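Local coordinates for protein 4-oxalocrotonate decarboxylase NahK (Pseudomonas putida, PDB 5D2K) that catalyses the metal-assisted decarboxylation of (3E)-2-oxohex-3-enedioate to 2-oxopent-4-enoate and carbon dioxide in naphthalene degradation, at residues S118-A123 / Y141-V146. The protein carries 1 engineered substitution. Numbering follows the deposited sequence.
Sequences SVVTKA and YVIPTV
S118 and I143 face each other as an antiparallel hydrogen-bonded pair, and each uses both its N-H and its carbonyl: S118 N gives to I143 O at 2.9 Å, and I143 N returns a bond to S118 O at 2.8 Å. Two residues along, V120 N donates to Y141 O nearly straight (3.0 Å, 166° at the hydrogen), whereas the answering bond from Y141 N to V120 O is weak; V120 also pairs through its backbone with D140, so the strands stay joined beyond it. The non-hydrogen-bonded pair V119 and V142 lies between, each CA presenting its hydrogen to a carbonyl opposite.

The hydroxyls of S118 and T145 extend this network. S118 OG donates to T145 OG1 at 2.8 Å, and T145 OG1 in turn donates to I143 O at 2.9 Å. That oxygen is therefore held by two donors, S118 N and T145 OG1, approaching from opposite faces of the carbonyl plane. With chi1 at -52°, T145 turns OG1 beside its own backbone N, where it meets both partners. With an alanine at T145, S118 OG is likely to lose this acceptor and I143 O its second donor.

On the sheet face shared by S118, V120, Y141 and I143, V120 lies alongside Y141 and sets CB over one face of the ring, 4.0 Å from its centroid, a CH-pi contact. V120 CG2 also comes to 3.7 Å from Y141 OH.

Strands 112-121 and 139-149 are antiparallel neighbours in the fumarylacetoacetate hydrolase-type C-terminal domain, in the sheet that also holds strand 236-238, whose F236 and M238 pack against this region. Two hydroxyl bonds in series thus give the buried S118 OG an acceptor and I143 O a second donor, within the strand pair that also carries magnesium ligands E116 and E147.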
loop_
_atom_site.group_PDB
_atom_site.type_symbol
_atom_site.label_atom_id
_atom_site.label_comp_id
_atom_site.label_asym_id
_atom_site.label_seq_id
_atom_site.Cartn_x
_atom_site.Cartn_y
_atom_site.Cartn_z
ATOM N N SER A 118 -9.400 -3.921 -2.055
ATOM C CA SER A 118 -9.509 -2.471 -2.119
ATOM C C SER A 118 -10.953 -2.033 -2.162
ATOM O O SER A 118 -11.842 -2.817 -2.506
ATOM C CB SER A 118 -8.791 -1.920 -3.350
ATOM O OG SER A 118 -7.441 -2.314 -3.356
ATOM N N VAL A 119 -11.170 -0.768 -1.825
ATOM C CA VAL A 119 -12.490 -0.153 -1.948
ATOM C C VAL A 119 -12.377 1.142 -2.727
ATOM O O VAL A 119 -11.307 1.751 -2.784
ATOM C CB VAL A 119 -13.148 0.144 -0.565
ATOM C CG1 VAL A 119 -13.355 -1.144 0.219
ATOM C CG2 VAL A 119 -12.317 1.153 0.239
ATOM N N VAL A 120 -13.477 1.542 -3.357
ATOM C CA VAL A 120 -13.602 2.889 -3.906
ATOM C C VAL A 120 -14.716 3.573 -3.143
ATOM O O VAL A 120 -15.785 3.004 -2.978
ATOM C CB VAL A 120 -13.894 2.869 -5.429
ATOM C CG1 VAL A 120 -14.300 4.248 -5.930
ATOM C CG2 VAL A 120 -12.659 2.400 -6.182
ATOM N N THR A 121 -14.461 4.781 -2.648
ATOM C CA THR A 121 -15.458 5.486 -1.849
ATOM C C THR A 121 -16.372 6.340 -2.721
ATOM O O THR A 121 -16.001 6.704 -3.835
ATOM C CB THR A 121 -14.806 6.397 -0.792
ATOM O OG1 THR A 121 -14.136 7.498 -1.436
ATOM C CG2 THR A 121 -13.811 5.609 0.054
ATOM N N LYS A 122 -17.555 6.669 -2.199
ATOM C CA LYS A 122 -18.476 7.572 -2.909
ATOM C C LYS A 122 -18.937 8.761 -2.060
ATOM O O LYS A 122 -19.819 9.510 -2.469
ATOM C CB LYS A 122 -19.703 6.805 -3.426
ATOM C CG LYS A 122 -20.462 6.003 -2.378
ATOM C CD LYS A 122 -21.678 5.336 -3.014
ATOM C CE LYS A 122 -22.391 4.429 -2.038
ATOM N NZ LYS A 122 -23.645 3.890 -2.653
ATOM N N ALA A 123 -18.335 8.924 -0.886
ATOM C CA ALA A 123 -18.603 10.062 -0.012
ATOM C C ALA A 123 -17.350 10.362 0.782
ATOM O O ALA A 123 -16.578 9.453 1.059
ATOM C CB ALA A 123 -19.767 9.764 0.923
ATOM N N TYR A 141 -17.829 0.390 -4.069
ATOM C CA TYR A 141 -17.638 -1.007 -4.456
ATOM C C TYR A 141 -16.248 -1.488 -4.033
ATOM O O TYR A 141 -15.426 -0.707 -3.537
ATOM C CB TYR A 141 -17.851 -1.190 -5.967
ATOM C CG TYR A 141 -16.997 -0.303 -6.852
ATOM C CD1 TYR A 141 -17.391 1.000 -7.157
ATOM C CD2 TYR A 141 -15.814 -0.775 -7.402
ATOM C CE1 TYR A 141 -16.614 1.816 -7.970
ATOM C CE2 TYR A 141 -15.026 0.031 -8.220
ATOM C CZ TYR A 141 -15.435 1.322 -8.497
ATOM O OH TYR A 141 -14.654 2.118 -9.305
ATOM N N VAL A 142 -16.003 -2.782 -4.207
ATOM C CA VAL A 142 -14.751 -3.395 -3.780
ATOM C C VAL A 142 -13.992 -3.936 -4.995
ATOM O O VAL A 142 -14.612 -4.274 -6.005
ATOM C CB VAL A 142 -15.008 -4.513 -2.755
ATOM C CG1 VAL A 142 -15.947 -3.998 -1.656
ATOM C CG2 VAL A 142 -15.587 -5.744 -3.438
ATOM N N ILE A 143 -12.660 -3.980 -4.888
ATOM C CA ILE A 143 -11.781 -4.378 -5.988
ATOM C C ILE A 143 -10.671 -5.315 -5.523
ATOM O O ILE A 143 -9.797 -4.897 -4.765
ATOM C CB ILE A 143 -11.118 -3.148 -6.645
ATOM C CG1 ILE A 143 -12.175 -2.213 -7.242
ATOM C CG2 ILE A 143 -10.113 -3.571 -7.708
ATOM C CD1 ILE A 143 -11.587 -0.929 -7.783
ATOM N N PRO A 144 -10.697 -6.585 -5.978
ATOM C CA PRO A 144 -9.557 -7.473 -5.700
ATOM C C PRO A 144 -8.271 -6.856 -6.236
ATOM O O PRO A 144 -8.251 -6.424 -7.388
ATOM C CB PRO A 144 -9.920 -8.754 -6.450
ATOM C CG PRO A 144 -11.432 -8.778 -6.402
ATOM C CD PRO A 144 -11.803 -7.306 -6.635
ATOM N N THR A 145 -7.238 -6.768 -5.399
ATOM C CA THR A 145 -6.017 -6.055 -5.769
ATOM C C THR A 145 -4.784 -6.756 -5.217
ATOM O O THR A 145 -4.725 -7.066 -4.025
ATOM C CB THR A 145 -6.016 -4.600 -5.231
ATOM O OG1 THR A 145 -7.216 -3.927 -5.620
ATOM C CG2 THR A 145 -4.815 -3.810 -5.757
ATOM N N VAL A 146 -3.795 -6.984 -6.079
ATOM C CA VAL A 146 -2.502 -7.501 -5.655
ATOM C C VAL A 146 -1.493 -6.360 -5.647
ATOM O O VAL A 146 -1.322 -5.687 -6.670
ATOM C CB VAL A 146 -2.010 -8.628 -6.596
ATOM C CG1 VAL A 146 -0.603 -9.105 -6.204
ATOM C CG2 VAL A 146 -2.979 -9.798 -6.550
#